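PDB 4XDN: MAU2 chromatid cohesion factor homolog from Saccharomyces cerevisiae, which forms a complex with SCC2 that is required for the association of cohesin with chromosomes, and so takes part in sister chromatid cohesion. Local coordinates for residues 39-44 against 62-66; 79-85 against 112-116. One frame throughout, in Å; residues are numbered along the deposited sequence.

Overall arrangement
Both contacts join antiparallel helices near the N-terminal end of a long, almost wholly helical chain; their centres lie about 36 Å (contact 1) and 42 Å (contact 2) from the centre of the chain. Contact 1 closes before contact 2 opens: helix 29-45 packs on helix 53-76, and helix 81-98, next in the chain, then packs on helix 102-119. The two centres are about 23 Å apart and the nearest atoms about 10 Å, so they do not touch directly. Helix 81-98 links them, since Leu94 and Glu90 on it meet contact 1. The chain of another protein reaches both. Contact 1 is mainly apolar, whereas contact 2 turns on one arginine that also holds a sulfate ion.

Contact 1. Residues 39-44 against 62-66; sequences YRDHAY and LMNMS
The ring of Tyr39 lies against Met65, whose CB sits over one face, 4.0 Å from the ring centroid, in a CH-pi contact. Bent at chi2 and chi3 (both near -64°), the Met65 chain folds back along the ring and sets CE 3.6 Å from Tyr39 CE2; its sulfur stands obliquely to the ring, a Met-aromatic contact. Leu62 crosses Tyr39 at about a right angle, Leu62 CD2 touching Tyr39 CD1, while Leu62 CD1 meets the edge of the His42 ring. Ala43 is the small residue between Leu62 and Met63: its CB lies 3.9 Å from Leu62 CB and 3.6 Å from Met63 CE. Met63 CE, swung back toward the other helix by the bend at chi2 (-57°), also reaches Tyr44 CE1 at 3.5 Å. The short segment axes approach to 8.2 Å at 158°, a close antiparallel helix pair. Further out, Ser66 OG bonds to Ala36 O, Arg40 bridges to Asp41 and Glu90, and Tyr39 OH and His42 NE2 bond to the backbone of another protein's chain. No hydrogen bond joins the two segments, so mainly apolar packing holds them together, and these polar ends are satisfied elsewhere.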
ATOM      1  N   TYR A  39     -27.468  22.337  10.714  1.00 30.01           N
ATOM      2  CA  TYR A  39     -26.495  21.977  11.742  1.00 30.84           C
ATOM      3  C   TYR A  39     -25.403  21.075  11.165  1.00 29.42           C
ATOM      4  O   TYR A  39     -24.220  21.248  11.461  1.00 24.95           O
ATOM      5  CB  TYR A  39     -27.185  21.277  12.917  1.00 30.47           C
ATOM      6  CG  TYR A  39     -28.016  22.190  13.794  1.00 31.25           C
ATOM      7  CD1 TYR A  39     -27.505  23.392  14.264  1.00 30.66           C
ATOM      8  CD2 TYR A  39     -29.314  21.846  14.153  1.00 31.46           C
ATOM      9  CE1 TYR A  39     -28.259  24.226  15.065  1.00 32.40           C
ATOM     10  CE2 TYR A  39     -30.079  22.674  14.955  1.00 30.66           C
ATOM     11  CZ  TYR A  39     -29.548  23.862  15.408  1.00 32.39           C
ATOM     12  OH  TYR A  39     -30.306  24.688  16.208  1.00 29.81           O
ATOM     13  N   ARG A  40     -25.813  20.116  10.341  1.00 29.72           N
ATOM     14  CA  ARG A  40     -24.880  19.191   9.708  1.00 28.77           C
ATOM     15  C   ARG A  40     -23.974  19.921   8.725  1.00 27.70           C
ATOM     16  O   ARG A  40     -22.751  19.825   8.807  1.00 26.30           O
ATOM     17  CB  ARG A  40     -25.643  18.077   8.987  1.00 28.17           C
ATOM     18  CG  ARG A  40     -24.763  17.086   8.213  1.00 28.41           C
ATOM     19  CD  ARG A  40     -25.584  16.313   7.196  1.00 27.35           C
ATOM     20  NE  ARG A  40     -26.214  17.206   6.226  1.00 27.25           N
ATOM     21  CZ  ARG A  40     -27.310  16.918   5.528  1.00 28.63           C
ATOM     22  NH1 ARG A  40     -27.920  15.748   5.683  1.00 26.92           N
ATOM     23  NH2 ARG A  40     -27.802  17.806   4.675  1.00 32.16           N
ATOM     24  N   ASP A  41     -24.583  20.646   7.792  1.00 28.46           N
ATOM     25  CA  ASP A  41     -23.839  21.289   6.715  1.00 30.44           C
ATOM     26  C   ASP A  41     -22.912  22.380   7.241  1.00 31.25           C
ATOM     27  O   ASP A  41     -21.906  22.704   6.608  1.00 31.54           O
ATOM     28  CB  ASP A  41     -24.802  21.873   5.678  1.00 31.47           C
ATOM     29  CG  ASP A  41     -25.630  20.807   4.984  1.00 33.08           C
ATOM     30  OD1 ASP A  41     -25.230  19.623   5.017  1.00 29.06           O
ATOM     31  OD2 ASP A  41     -26.680  21.153   4.402  1.00 38.25           O
ATOM     32  N   HIS A  42     -23.248  22.940   8.399  1.00 30.65           N
ATOM     33  CA  HIS A  42     -22.407  23.956   9.015  1.00 31.42           C
ATOM     34  C   HIS A  42     -21.210  23.312   9.703  1.00 30.44           C
ATOM     35  O   HIS A  42     -20.126  23.897   9.761  1.00 30.46           O
ATOM     36  CB  HIS A  42     -23.202  24.789  10.017  1.00 31.51           C
ATOM     37  CG  HIS A  42     -22.494  26.033  10.447  1.00 33.20           C
ATOM     38  ND1 HIS A  42     -22.378  27.139   9.635  1.00 36.09           N
ATOM     39  CD2 HIS A  42     -21.847  26.339  11.596  1.00 35.37           C
ATOM     40  CE1 HIS A  42     -21.700  28.079  10.269  1.00 38.28           C
ATOM     41  NE2 HIS A  42     -21.365  27.619  11.459  1.00 37.64           N
ATOM     42  N   ALA A  43     -21.409  22.108  10.230  1.00 30.24           N
ATOM     43  CA  ALA A  43     -20.309  21.347  10.806  1.00 30.20           C
ATOM     44  C   ALA A  43     -19.301  20.980   9.717  1.00 29.87           C
ATOM     45  O   ALA A  43     -18.091  21.034   9.939  1.00 29.55           O
ATOM     46  CB  ALA A  43     -20.827  20.102  11.499  1.00 29.95           C
ATOM     47  N   TYR A  44     -19.804  20.618   8.540  1.00 30.83           N
ATOM     48  CA  TYR A  44     -18.942  20.321   7.399  1.00 31.67           C
ATOM     49  C   TYR A  44     -18.154  21.556   6.981  1.00 32.37           C
ATOM     50  O   TYR A  44     -17.004  21.453   6.549  1.00 32.82           O
ATOM     51  CB  TYR A  44     -19.758  19.822   6.200  1.00 29.65           C
ATOM     52  CG  TYR A  44     -20.385  18.450   6.356  1.00 27.33           C
ATOM     53  CD1 TYR A  44     -19.814  17.482   7.172  1.00 24.67           C
ATOM     54  CD2 TYR A  44     -21.549  18.123   5.671  1.00 26.72           C
ATOM     55  CE1 TYR A  44     -20.389  16.232   7.306  1.00 24.50           C
ATOM     56  CE2 TYR A  44     -22.130  16.878   5.797  1.00 26.30           C
ATOM     57  CZ  TYR A  44     -21.549  15.937   6.615  1.00 26.15           C
ATOM     58  OH  TYR A  44     -22.134  14.699   6.740  1.00 27.21           O
ATOM     59  N   LEU A  62     -22.702  20.412  16.975  1.00 27.45           N
ATOM     60  CA  LEU A  62     -23.558  20.602  15.811  1.00 25.60           C
ATOM     61  C   LEU A  62     -24.102  19.270  15.305  1.00 26.98           C
ATOM     62  O   LEU A  62     -25.288  19.155  14.998  1.00 25.70           O
ATOM     63  CB  LEU A  62     -22.789  21.312  14.696  1.00 25.55           C
ATOM     64  CG  LEU A  62     -22.402  22.766  14.985  1.00 29.24           C
ATOM     65  CD1 LEU A  62     -21.342  23.236  14.008  1.00 28.88           C
ATOM     66  CD2 LEU A  62     -23.627  23.669  14.925  1.00 31.39           C
ATOM     67  N   MET A  63     -23.232  18.265  15.217  1.00 27.22           N
ATOM     68  CA  MET A  63     -23.640  16.947  14.742  1.00 26.26           C
ATOM     69  C   MET A  63     -24.653  16.319  15.687  1.00 26.40           C
ATOM     70  O   MET A  63     -25.593  15.653  15.254  1.00 27.32           O
ATOM     71  CB  MET A  63     -22.428  16.027  14.594  1.00 23.80           C
ATOM     72  CG  MET A  63     -21.509  16.386  13.439  1.00 23.68           C
ATOM     73  SD  MET A  63     -22.363  16.418  11.852  1.00 29.56           S
ATOM     74  CE  MET A  63     -20.976  16.630  10.735  1.00 29.38           C
ATOM     75  N   ASN A  64     -24.454  16.532  16.983  1.00 26.49           N
ATOM     76  CA  ASN A  64     -25.379  16.042  17.991  1.00 26.98           C
ATOM     77  C   ASN A  64     -26.770  16.621  17.758  1.00 29.78           C
ATOM     78  O   ASN A  64     -27.756  15.888  17.695  1.00 28.25           O
ATOM     79  CB  ASN A  64     -24.879  16.402  19.390  1.00 30.38           C
ATOM     80  CG  ASN A  64     -25.618  15.660  20.483  1.00 31.75           C
ATOM     81  OD1 ASN A  64     -25.956  14.489  20.333  1.00 31.73           O
ATOM     82  ND2 ASN A  64     -25.869  16.341  21.594  1.00 34.13           N
ATOM     83  N   MET A  65     -26.837  17.940  17.612  1.00 30.48           N
ATOM     84  CA  MET A  65     -28.099  18.614  17.340  1.00 32.89           C
ATOM     85  C   MET A  65     -28.738  18.102  16.055  1.00 32.08           C
ATOM     86  O   MET A  65     -29.938  17.843  16.022  1.00 33.06           O
ATOM     87  CB  MET A  65     -27.891  20.126  17.251  1.00 32.60           C
ATOM     88  CG  MET A  65     -27.866  20.817  18.600  1.00 37.01           C
ATOM     89  SD  MET A  65     -29.428  20.704  19.496  1.00 42.83           S
ATOM     90  CE  MET A  65     -30.508  21.626  18.407  1.00 53.66           C
ATOM     91  N   SER A  66     -27.941  17.951  15.002  1.00 29.85           N
ATOM     92  CA  SER A  66     -28.460  17.467  13.728  1.00 29.50           C
ATOM     93  C   SER A  66     -29.117  16.100  13.888  1.00 31.14           C
ATOM     94  O   SER A  66     -30.227  15.873  13.409  1.00 30.90           O
ATOM     95  CB  SER A  66     -27.347  17.384  12.687  1.00 27.99           C
ATOM     96  OG  SER A  66     -27.825  16.794  11.490  1.00 26.13           O
TER

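Contact 2. Residues 79-85 against 112-116; sequences LSVLEDS and LKERL. With SO4 (sulfate ion), chain D.
Arg115 leaves its helix with CG anti to the backbone N (chi1 -163°) and runs extended from CG to NE, which carries its guanidinium across to the start of helix 81-98. Asp84 makes the same choice at chi1 (-172°) and brings its carboxylate to meet it. The guanidinium grips Leu79 O end-on: Arg115 NH2 donates at 2.8 Å, nearly in line with the C=O bond, and Arg115 NH1 donates to the same oxygen at 3.1 Å from above the carbonyl plane. Arg115 NH1 also forms a salt bridge with Asp84 OD2 at 3.1 Å, on the anti side but out of the plane of a carboxylate turned 50° from the guanidinium. Val81 CG1 lies over the centre of one guanidinium face. At the edge, Arg115 NE donates to O1 of a sulfate ion at 2.7 Å and Arg115 NH2 to its O2 at 3.3 Å; the ion probably comes from the crystallisation liquor. Leu79 O and Asp84 on the protein side, and the sulfate in this crystal, limit the group's rotation, and the two anions probably help balance its charge. Ser80 and Glu83 form a capping box: Glu83 OE1 accepts from Ser80 N at 3.0 Å, and Glu83 N bonds weakly to Ser80 OG. Deeper in, Leu116 CD2 rests 3.4 Å from Ser85 OG, whose hydroxyl donates to Val81 O, and Leu112 slides past Asp84 in the opposite direction. Asp84 OD1 forms a second salt bridge, with Lys74 near the end of helix 53-76. Helices 81-98 and 102-119 run antiparallel here, with segment axes 10.6 Å apart; helix 126-144 packs beside them, Glu128 touching Ser85 and Leu116, and Cys132 touching Leu112.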
ATOM      1  N   LEU A  79     -44.227  10.046   9.377  1.00 42.07           N
ATOM      2  CA  LEU A  79     -43.540  10.192   8.101  1.00 41.90           C
ATOM      3  C   LEU A  79     -44.014   9.148   7.102  1.00 42.13           C
ATOM      4  O   LEU A  79     -44.300   8.009   7.472  1.00 42.03           O
ATOM      5  CB  LEU A  79     -42.026  10.077   8.293  1.00 42.21           C
ATOM      6  CG  LEU A  79     -41.390  11.013   9.323  1.00 44.16           C
ATOM      7  CD1 LEU A  79     -39.886  10.794   9.374  1.00 44.11           C
ATOM      8  CD2 LEU A  79     -41.709  12.468   9.019  1.00 44.16           C
ATOM      9  N   SER A  80     -44.099   9.541   5.834  1.00 42.51           N
ATOM     10  CA  SER A  80     -44.370   8.593   4.762  1.00 42.09           C
ATOM     11  C   SER A  80     -43.141   7.718   4.571  1.00 39.82           C
ATOM     12  O   SER A  80     -42.091   7.989   5.155  1.00 39.33           O
ATOM     13  CB  SER A  80     -44.725   9.318   3.463  1.00 43.82           C
ATOM     14  OG  SER A  80     -43.656  10.144   3.033  1.00 43.97           O
ATOM     15  N   VAL A  81     -43.266   6.671   3.761  1.00 36.13           N
ATOM     16  CA  VAL A  81     -42.153   5.753   3.544  1.00 35.48           C
ATOM     17  C   VAL A  81     -40.959   6.469   2.919  1.00 34.91           C
ATOM     18  O   VAL A  81     -39.816   6.219   3.300  1.00 36.99           O
ATOM     19  CB  VAL A  81     -42.554   4.554   2.644  1.00 42.21           C
ATOM     20  CG1 VAL A  81     -43.447   3.592   3.408  1.00 43.22           C
ATOM     21  CG2 VAL A  81     -43.230   5.025   1.356  1.00 42.06           C
ATOM     22  N   LEU A  82     -41.222   7.366   1.975  1.00 33.87           N
ATOM     23  CA  LEU A  82     -40.150   8.097   1.306  1.00 35.72           C
ATOM     24  C   LEU A  82     -39.493   9.100   2.248  1.00 34.75           C
ATOM     25  O   LEU A  82     -38.268   9.230   2.275  1.00 35.06           O
ATOM     26  CB  LEU A  82     -40.679   8.817   0.063  1.00 37.03           C
ATOM     27  CG  LEU A  82     -40.980   7.932  -1.150  1.00 40.40           C
ATOM     28  CD1 LEU A  82     -41.578   8.766  -2.270  1.00 42.28           C
ATOM     29  CD2 LEU A  82     -39.727   7.203  -1.639  1.00 41.26           C
ATOM     30  N   GLU A  83     -40.313   9.806   3.017  1.00 34.30           N
ATOM     31  CA  GLU A  83     -39.808  10.746   4.005  1.00 34.74           C
ATOM     32  C   GLU A  83     -38.996  10.008   5.059  1.00 35.57           C
ATOM     33  O   GLU A  83     -37.909  10.446   5.441  1.00 33.52           O
ATOM     34  CB  GLU A  83     -40.960  11.507   4.660  1.00 33.65           C
ATOM     35  CG  GLU A  83     -41.708  12.430   3.709  1.00 34.39           C
ATOM     36  CD  GLU A  83     -43.019  12.933   4.283  1.00 37.93           C
ATOM     37  OE1 GLU A  83     -43.424  12.450   5.362  1.00 39.57           O
ATOM     38  OE2 GLU A  83     -43.645  13.813   3.653  1.00 37.54           O
ATOM     39  N   ASP A  84     -39.528   8.881   5.519  1.00 35.47           N
ATOM     40  CA  ASP A  84     -38.855   8.084   6.534  1.00 34.33           C
ATOM     41  C   ASP A  84     -37.521   7.579   5.994  1.00 33.39           C
ATOM     42  O   ASP A  84     -36.516   7.579   6.706  1.00 32.63           O
ATOM     43  CB  ASP A  84     -39.741   6.917   6.974  1.00 34.84           C
ATOM     44  CG  ASP A  84     -39.174   6.165   8.162  1.00 34.91           C
ATOM     45  OD1 ASP A  84     -38.268   6.702   8.833  1.00 33.54           O
ATOM     46  OD2 ASP A  84     -39.640   5.038   8.428  1.00 33.45           O
ATOM     47  N   SER A  85     -37.516   7.173   4.729  1.00 31.95           N
ATOM     48  CA  SER A  85     -36.297   6.713   4.072  1.00 31.66           C
ATOM     49  C   SER A  85     -35.223   7.796   4.047  1.00 32.38           C
ATOM     50  O   SER A  85     -34.090   7.569   4.467  1.00 34.07           O
ATOM     51  CB  SER A  85     -36.596   6.259   2.642  1.00 31.41           C
ATOM     52  OG  SER A  85     -37.349   5.061   2.629  1.00 34.76           O
ATOM     53  N   LEU A 112     -36.275   0.356   9.070  1.00 35.26           N
ATOM     54  CA  LEU A 112     -36.676   0.983   7.817  1.00 34.23           C
ATOM     55  C   LEU A 112     -36.924  -0.067   6.741  1.00 33.88           C
ATOM     56  O   LEU A 112     -37.926  -0.012   6.030  1.00 33.82           O
ATOM     57  CB  LEU A 112     -35.610   1.974   7.348  1.00 34.50           C
ATOM     58  CG  LEU A 112     -35.918   2.739   6.059  1.00 35.68           C
ATOM     59  CD1 LEU A 112     -37.144   3.627   6.232  1.00 38.14           C
ATOM     60  CD2 LEU A 112     -34.716   3.564   5.639  1.00 34.89           C
ATOM     61  N   LYS A 113     -36.005  -1.022   6.637  1.00 33.56           N
ATOM     62  CA  LYS A 113     -36.101  -2.088   5.650  1.00 33.78           C
ATOM     63  C   LYS A 113     -37.425  -2.839   5.761  1.00 35.12           C
ATOM     64  O   LYS A 113     -38.123  -3.029   4.765  1.00 36.81           O
ATOM     65  CB  LYS A 113     -34.930  -3.062   5.812  1.00 34.73           C
ATOM     66  CG  LYS A 113     -34.999  -4.288   4.910  1.00 35.14           C
ATOM     67  CD  LYS A 113     -33.855  -5.248   5.187  1.00 37.51           C
ATOM     68  CE  LYS A 113     -34.113  -6.612   4.560  1.00 41.97           C
ATOM     69  NZ  LYS A 113     -32.991  -7.558   4.800  1.00 45.15           N
ATOM     70  N   GLU A 114     -37.767  -3.259   6.975  1.00 35.20           N
ATOM     71  CA  GLU A 114     -38.993  -4.014   7.202  1.00 40.72           C
ATOM     72  C   GLU A 114     -40.235  -3.189   6.868  1.00 37.97           C
ATOM     73  O   GLU A 114     -41.227  -3.726   6.376  1.00 37.01           O
ATOM     74  CB  GLU A 114     -39.062  -4.499   8.652  1.00 47.23           C
ATOM     75  CG  GLU A 114     -40.384  -5.166   9.014  1.00 57.01           C
ATOM     76  CD  GLU A 114     -40.353  -5.845  10.369  1.00 65.19           C
ATOM     77  OE1 GLU A 114     -39.327  -5.732  11.073  1.00 68.30           O
ATOM     78  OE2 GLU A 114     -41.357  -6.493  10.732  1.00 68.50           O
ATOM     79  N   ARG A 115     -40.181  -1.886   7.128  1.00 37.48           N
ATOM     80  CA  ARG A 115     -41.310  -1.019   6.822  1.00 36.05           C
ATOM     81  C   ARG A 115     -41.466  -0.869   5.313  1.00 35.53           C
ATOM     82  O   ARG A 115     -42.579  -0.907   4.792  1.00 35.30           O
ATOM     83  CB  ARG A 115     -41.145   0.358   7.470  1.00 37.62           C
ATOM     84  CG  ARG A 115     -42.444   1.144   7.525  1.00 38.94           C
ATOM     85  CD  ARG A 115     -42.225   2.637   7.693  1.00 38.28           C
ATOM     86  NE  ARG A 115     -43.489   3.367   7.596  1.00 38.50           N
ATOM     87  CZ  ARG A 115     -43.593   4.686   7.466  1.00 40.55           C
ATOM     88  NH1 ARG A 115     -42.505   5.444   7.414  1.00 39.66           N
ATOM     89  NH2 ARG A 115     -44.789   5.249   7.384  1.00 40.58           N
ATOM     90  N   LEU A 116     -40.347  -0.698   4.617  1.00 32.72           N
ATOM     91  CA  LEU A 116     -40.365  -0.569   3.163  1.00 32.64           C
ATOM     92  C   LEU A 116     -40.946  -1.816   2.502  1.00 33.12           C
ATOM     93  O   LEU A 116     -41.709  -1.723   1.542  1.00 31.48           O
ATOM     94  CB  LEU A 116     -38.956  -0.311   2.626  1.00 32.60           C
ATOM     95  CG  LEU A 116     -38.322   1.035   2.985  1.00 31.08           C
ATOM     96  CD1 LEU A 116     -36.867   1.069   2.540  1.00 33.09           C
ATOM     97  CD2 LEU A 116     -39.095   2.180   2.362  1.00 31.10           C
TER
HETATM   98  S   SO4 D 702     -46.915   1.918   8.233  1.00 96.99           S
HETATM   99  O1  SO4 D 702     -45.471   1.706   8.201  1.00 96.32           O
HETATM  100  O2  SO4 D 702     -47.253   3.088   7.428  1.00 96.39           O
HETATM  101  O3  SO4 D 702     -47.592   0.743   7.692  1.00 99.34           O
HETATM  102  O4  SO4 D 702     -47.345   2.132   9.612  1.00 96.33           O